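Local coordinates for NAD-dependent epimerase/dehydratase (PDB 3GPI), which is of unproven function but probably binds a dinucleotide such as NAD in the Rossmann-type domain of its epimerase/dehydratase family, at residues R164-A169 with D229-A234; L223-A228 with G238-V243. One frame throughout, in Å; residues are numbered along the deposited sequence. Where two conformers were deposited one is given.

In the fold
Both contacts gather round helix 220-230, far from the centre of the chain. Contact 1 is the more enclosed: it joins the short helix 164-168 to the turn that follows helix 220-230, and two of its four touching residues are buried. Contact 2 lies at the surface, where the same helix reaches across to the loop leading to strand 248-249. In each case a side chain takes hold of a main-chain carbonyl, but contact 1 uses a neutral amide among aliphatic groups, whereas contact 2 uses a charged guanidinium. The two meet where Ala169 packs on Leu227 and where Ile233 N probably bonds to Ala228 O.

Contact 1: residues R164-A169 with D229-A234; sequences RMIRQA and DRQGIA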
loop_
_atom_site.group_PDB
_atom_site.type_symbol
_atom_site.label_atom_id
_atom_site.label_comp_id
_atom_site.label_asym_id
_atom_site.label_seq_id
_atom_site.Cartn_x
_atom_site.Cartn_y
_atom_site.Cartn_z
ATOM N N ARG A 164 -9.248 11.336 4.844
ATOM C CA ARG A 164 -8.692 12.398 5.696
ATOM C C ARG A 164 -8.398 13.710 4.956
ATOM O O ARG A 164 -8.661 14.779 5.495
ATOM C CB ARG A 164 -7.456 11.986 6.475
ATOM C CG ARG A 164 -7.143 12.982 7.568
ATOM C CD ARG A 164 -5.997 12.553 8.453
ATOM N NE ARG A 164 -5.314 13.735 8.981
ATOM C CZ ARG A 164 -5.644 14.374 10.100
ATOM N NH1 ARG A 164 -6.651 13.946 10.849
ATOM N NH2 ARG A 164 -4.941 15.437 10.482
ATOM N N MET A 165 -7.843 13.671 3.748
ATOM C CA MET A 165 -7.494 14.910 3.053
ATOM C C MET A 165 -8.756 15.699 2.702
ATOM O O MET A 165 -8.768 16.940 2.723
ATOM C CB MET A 165 -6.691 14.637 1.767
ATOM C CG MET A 165 -5.185 14.305 1.956
ATOM S SD MET A 165 -4.180 15.504 2.900
ATOM C CE MET A 165 -4.361 14.731 4.490
ATOM N N ILE A 166 -9.815 14.973 2.343
ATOM C CA ILE A 166 -11.108 15.610 2.016
ATOM C C ILE A 166 -11.667 16.324 3.236
ATOM O O ILE A 166 -12.139 17.476 3.108
ATOM C CB ILE A 166 -12.132 14.595 1.453
ATOM C CG1 ILE A 166 -11.748 14.233 0.025
ATOM C CG2 ILE A 166 -13.594 15.133 1.481
ATOM C CD1 ILE A 166 -12.609 13.146 -0.588
ATOM N N ARG A 167 -11.585 15.676 4.391
ATOM C CA ARG A 167 -12.088 16.307 5.618
ATOM C C ARG A 167 -11.183 17.462 6.022
ATOM O O ARG A 167 -11.704 18.547 6.331
ATOM C CB ARG A 167 -12.236 15.282 6.752
ATOM C CG ARG A 167 -13.336 14.245 6.458
ATOM C CD ARG A 167 -13.539 13.317 7.654
ATOM N NE ARG A 167 -12.290 12.691 8.113
ATOM C CZ ARG A 167 -11.853 11.495 7.725
ATOM N NH1 ARG A 167 -12.528 10.749 6.858
ATOM N NH2 ARG A 167 -10.725 11.043 8.205
ATOM N N GLN A 168 -9.864 17.281 5.989
ATOM C CA GLN A 168 -8.955 18.332 6.394
ATOM C C GLN A 168 -9.126 19.573 5.489
ATOM O O GLN A 168 -8.961 20.712 5.935
ATOM C CB GLN A 168 -7.513 17.885 6.323
ATOM C CG GLN A 168 -6.543 18.949 6.906
ATOM C CD GLN A 168 -5.110 18.501 7.143
ATOM O OE1 GLN A 168 -4.514 17.738 6.367
ATOM N NE2 GLN A 168 -4.529 19.039 8.205
ATOM N N ALA A 169 -9.421 19.364 4.220
ATOM C CA ALA A 169 -9.602 20.467 3.281
ATOM C C ALA A 169 -10.786 21.355 3.662
ATOM O O ALA A 169 -10.858 22.495 3.228
ATOM C CB ALA A 169 -9.804 19.903 1.875
ATOM N N ASP A 229 -11.474 23.973 -2.931
ATOM C CA ASP A 229 -12.159 24.586 -4.070
ATOM C C ASP A 229 -13.335 23.745 -4.540
ATOM O O ASP A 229 -14.441 24.251 -4.802
ATOM C CB ASP A 229 -11.196 24.836 -5.223
ATOM C CG ASP A 229 -10.247 25.978 -4.961
ATOM O OD1 ASP A 229 -10.379 26.681 -3.928
ATOM O OD2 ASP A 229 -9.314 26.181 -5.795
ATOM N N ARG A 230 -13.157 22.446 -4.583
ATOM C CA ARG A 230 -14.233 21.605 -5.068
ATOM C C ARG A 230 -15.310 21.327 -4.040
ATOM O O ARG A 230 -16.326 20.737 -4.367
ATOM C CB ARG A 230 -13.642 20.300 -5.635
ATOM C CG ARG A 230 -13.311 20.513 -7.129
ATOM C CD ARG A 230 -12.008 19.937 -7.565
ATOM N NE ARG A 230 -11.547 20.532 -8.824
ATOM C CZ ARG A 230 -10.744 21.590 -8.898
ATOM N NH1 ARG A 230 -10.325 22.183 -7.782
ATOM N NH2 ARG A 230 -10.373 22.077 -10.088
ATOM N N GLN A 231 -15.104 21.742 -2.796
ATOM C CA GLN A 231 -16.097 21.572 -1.750
ATOM C C GLN A 231 -16.731 22.886 -1.249
ATOM O O GLN A 231 -17.434 22.890 -0.216
ATOM C CB GLN A 231 -15.507 20.826 -0.570
ATOM C CG GLN A 231 -15.030 19.396 -0.918
ATOM C CD GLN A 231 -14.533 18.702 0.301
ATOM O OE1 GLN A 231 -15.305 18.103 1.032
ATOM N NE2 GLN A 231 -13.218 18.771 0.527
ATOM N N GLY A 232 -16.462 23.985 -1.950
ATOM C CA GLY A 232 -17.026 25.271 -1.547
ATOM C C GLY A 232 -16.505 25.743 -0.202
ATOM O O GLY A 232 -17.268 26.274 0.615
ATOM N N ILE A 233 -15.226 25.533 0.064
ATOM C CA ILE A 233 -14.608 25.910 1.336
ATOM C C ILE A 233 -13.811 27.178 1.154
ATOM O O ILE A 233 -12.940 27.273 0.307
ATOM C CB ILE A 233 -13.659 24.778 1.839
ATOM C CG1 ILE A 233 -14.422 23.447 1.973
ATOM C CG2 ILE A 233 -12.964 25.217 3.111
ATOM C CD1 ILE A 233 -15.590 23.451 2.936
ATOM N N ALA A 234 -14.122 28.188 1.959
ATOM C CA ALA A 234 -13.442 29.465 1.862
ATOM C C ALA A 234 -12.089 29.473 2.517
ATOM O O ALA A 234 -11.904 28.904 3.599
ATOM C CB ALA A 234 -14.328 30.569 2.475
#
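Gln231 reaches from the turn after helix 220-230 to the main-chain carbonyl of Ile166, and its side chain shows how one amide can join two helices. From CB the chain runs outward with CG anti to the carbonyl carbon (chi1 -62°) and then extended beyond CG, which brings the amide up to helix 164-168. CD lies 3.9 Å from Ile166 CG2. At the tip the two branches part company. NE2 donates to Ile166 O over 3.1 Å, an almost straight bond (174° at the hydrogen), with the acceptor lying in the plane of the Gln231 amide. Seen from the carbonyl, the donor arrives at a C=O...N angle of 127°, tilted modestly from the carbonyl plane. The same nitrogen sits 3.8 Å from Ala169 CB and also bonds to Leu227 O, so its two partners belong to two different helices. OE1 passes 3.5 Å from Ile166 CG2 and takes a hydrogen bond from Gln170 NE2. With both ends of the amide engaged, its rotation is fixed. The side chains of Ile166 and Gln231 meet roughly at right angles. Ile233 closes the other end of the contact with its CG2 branch 3.4 Å from Ala169 O. Tyr270 and Met277 of helix 266-277 pack on Ile166, while Leu274 of that helix touches Gln231. Helices 164-168, 220-230 and 266-277 thus pack together outside the nucleotide-binding sheet, probably as part of the smaller C-terminal region of an extended short-chain dehydrogenase/reductase-like fold, which in relatives helps bind substrate.

Contact 2: residues L223-A228 with G238-V243; sequences LLRWLA and GATPPV
Gly238 O is gripped by two nitrogens of one guanidinium, NH1 and NH2 of Arg225. The NH1 bond is the shorter, 2.8 Å to Gly238 O, and comes nearly along the C=O axis; the NH2 bond to Gly238 O measures 3.0 Å and approaches from above the carbonyl plane. Both are bent at the hydrogen, 143° and 136°, as expected when two N-H groups converge on one acceptor. The oxygen itself stays close to the guanidinium plane, between NH1 and NH2 at the edge. Arg225 leaves helix 220-230 with CG anti to the carbonyl carbon (chi1 -74°) and runs extended as far as NE, long enough to span from the helix to the loop. Thr240 covers the group at the far end: its CG2 methyl lies over one face of the guanidinium, toward the rim, 3.6 Å from Arg225 NE. A water lies beside it, accepting a 2.8 Å bond from Gly238 N and a weak one from Arg225 NH1. Trp175 and Tyr235 also touch the arginine side chain, and Thr240 rests on His221 and Asp222, nearer the start of the helix. The chemistry is that of a cation bound to a neutral carbonyl: with no carboxylate bonded across this contact, the loop is held to the helix by paired hydrogen bonds, and the positive charge probably polarises the Gly238 peptide.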
loop_
_atom_site.group_PDB
_atom_site.type_symbol
_atom_site.label_atom_id
_atom_site.label_comp_id
_atom_site.label_asym_id
_atom_site.label_seq_id
_atom_site.Cartn_x
_atom_site.Cartn_y
_atom_site.Cartn_z
ATOM N N LEU A 223 -2.853 20.466 -2.635
ATOM C CA LEU A 223 -3.897 19.455 -2.583
ATOM C C LEU A 223 -5.067 19.954 -1.735
ATOM O O LEU A 223 -6.212 19.835 -2.152
ATOM C CB LEU A 223 -3.319 18.160 -1.993
ATOM C CG LEU A 223 -4.348 17.054 -1.818
ATOM C CD1 LEU A 223 -5.035 16.651 -3.148
ATOM C CD2 LEU A 223 -3.725 15.824 -1.202
ATOM N N LEU A 224 -4.762 20.536 -0.581
ATOM C CA LEU A 224 -5.812 21.036 0.316
ATOM C C LEU A 224 -6.613 22.145 -0.349
ATOM O O LEU A 224 -7.824 22.117 -0.253
ATOM C CB LEU A 224 -5.211 21.476 1.641
ATOM C CG LEU A 224 -4.701 20.368 2.530
ATOM C CD1 LEU A 224 -3.781 20.978 3.603
ATOM C CD2 LEU A 224 -5.869 19.563 3.143
ATOM N N ARG A 225 -5.950 23.061 -1.062
ATOM C CA ARG A 225 -6.699 24.118 -1.744
ATOM C C ARG A 225 -7.547 23.564 -2.871
ATOM O O ARG A 225 -8.654 24.030 -3.061
ATOM C CB ARG A 225 -5.752 25.186 -2.265
ATOM C CG ARG A 225 -5.205 26.080 -1.171
ATOM C CD ARG A 225 -4.272 27.068 -1.777
ATOM N NE ARG A 225 -3.865 28.056 -0.799
ATOM C CZ ARG A 225 -3.526 29.295 -1.140
ATOM N NH1 ARG A 225 -3.603 29.691 -2.414
ATOM N NH2 ARG A 225 -3.136 30.130 -0.186
ATOM N N TRP A 226 -7.030 22.577 -3.619
ATOM C CA TRP A 226 -7.799 21.994 -4.736
ATOM C C TRP A 226 -9.052 21.324 -4.142
ATOM O O TRP A 226 -10.190 21.464 -4.664
ATOM C CB TRP A 226 -6.877 20.965 -5.453
ATOM C CG TRP A 226 -7.494 20.381 -6.731
ATOM C CD1 TRP A 226 -7.302 20.843 -8.006
ATOM C CD2 TRP A 226 -8.348 19.248 -6.838
ATOM N NE1 TRP A 226 -7.993 20.071 -8.893
ATOM C CE2 TRP A 226 -8.642 19.079 -8.209
ATOM C CE3 TRP A 226 -8.875 18.338 -5.919
ATOM C CZ2 TRP A 226 -9.463 18.041 -8.682
ATOM C CZ3 TRP A 226 -9.686 17.294 -6.383
ATOM C CH2 TRP A 226 -9.986 17.172 -7.763
ATOM N N LEU A 227 -8.865 20.578 -3.054
ATOM C CA LEU A 227 -9.975 19.917 -2.396
ATOM C C LEU A 227 -10.980 20.906 -1.772
ATOM O O LEU A 227 -12.197 20.670 -1.778
ATOM C CB LEU A 227 -9.451 18.966 -1.341
ATOM C CG LEU A 227 -8.810 17.682 -1.899
ATOM C CD1 LEU A 227 -8.129 16.909 -0.815
ATOM C CD2 LEU A 227 -9.845 16.813 -2.663
ATOM N N ALA A 228 -10.448 22.009 -1.258
ATOM C CA ALA A 228 -11.288 23.047 -0.665
ATOM C C ALA A 228 -12.106 23.701 -1.784
ATOM O O ALA A 228 -13.321 23.885 -1.613
ATOM C CB ALA A 228 -10.422 24.071 0.046
ATOM N N GLY A 238 -4.017 34.011 -1.976
ATOM C CA GLY A 238 -2.653 34.389 -1.716
ATOM C C GLY A 238 -1.724 33.216 -1.926
ATOM O O GLY A 238 -2.150 32.089 -2.190
ATOM N N ALA A 239 -0.444 33.494 -1.806
ATOM C CA ALA A 239 0.594 32.464 -1.917
ATOM C C ALA A 239 0.403 31.380 -0.863
ATOM O O ALA A 239 -0.001 31.647 0.247
ATOM C CB ALA A 239 1.954 33.095 -1.743
ATOM N N THR A 240 0.692 30.132 -1.239
ATOM C CA THR A 240 0.872 29.075 -0.246
ATOM C C THR A 240 2.203 29.261 0.468
ATOM O O THR A 240 3.063 30.035 0.019
ATOM C CB THR A 240 0.879 27.697 -0.913
ATOM O OG1 THR A 240 1.871 27.697 -1.937
ATOM C CG2 THR A 240 -0.448 27.390 -1.566
ATOM N N PRO A 241 2.407 28.572 1.597
ATOM C CA PRO A 241 3.720 28.632 2.227
ATOM C C PRO A 241 4.771 28.075 1.253
ATOM O O PRO A 241 4.433 27.324 0.349
ATOM C CB PRO A 241 3.560 27.744 3.454
ATOM C CG PRO A 241 2.070 27.646 3.675
ATOM C CD PRO A 241 1.482 27.679 2.319
ATOM N N PRO A 242 6.036 28.485 1.370
ATOM C CA PRO A 242 7.080 27.909 0.545
ATOM C C PRO A 242 7.053 26.362 0.561
ATOM O O PRO A 242 6.815 25.720 1.615
ATOM C CB PRO A 242 8.397 28.459 1.207
ATOM C CG PRO A 242 7.994 28.944 2.520
ATOM C CD PRO A 242 6.585 29.428 2.373
ATOM N N VAL A 243 7.267 25.786 -0.617
ATOM C CA VAL A 243 7.234 24.335 -0.777
ATOM C C VAL A 243 8.530 23.776 -0.220
ATOM O O VAL A 243 9.625 24.098 -0.726
ATOM C CB VAL A 243 7.078 23.962 -2.248
ATOM C CG1 VAL A 243 7.160 22.432 -2.434
ATOM C CG2 VAL A 243 5.761 24.511 -2.797
HETATM O O HOH W 1 -4.774 32.261 -4.077
#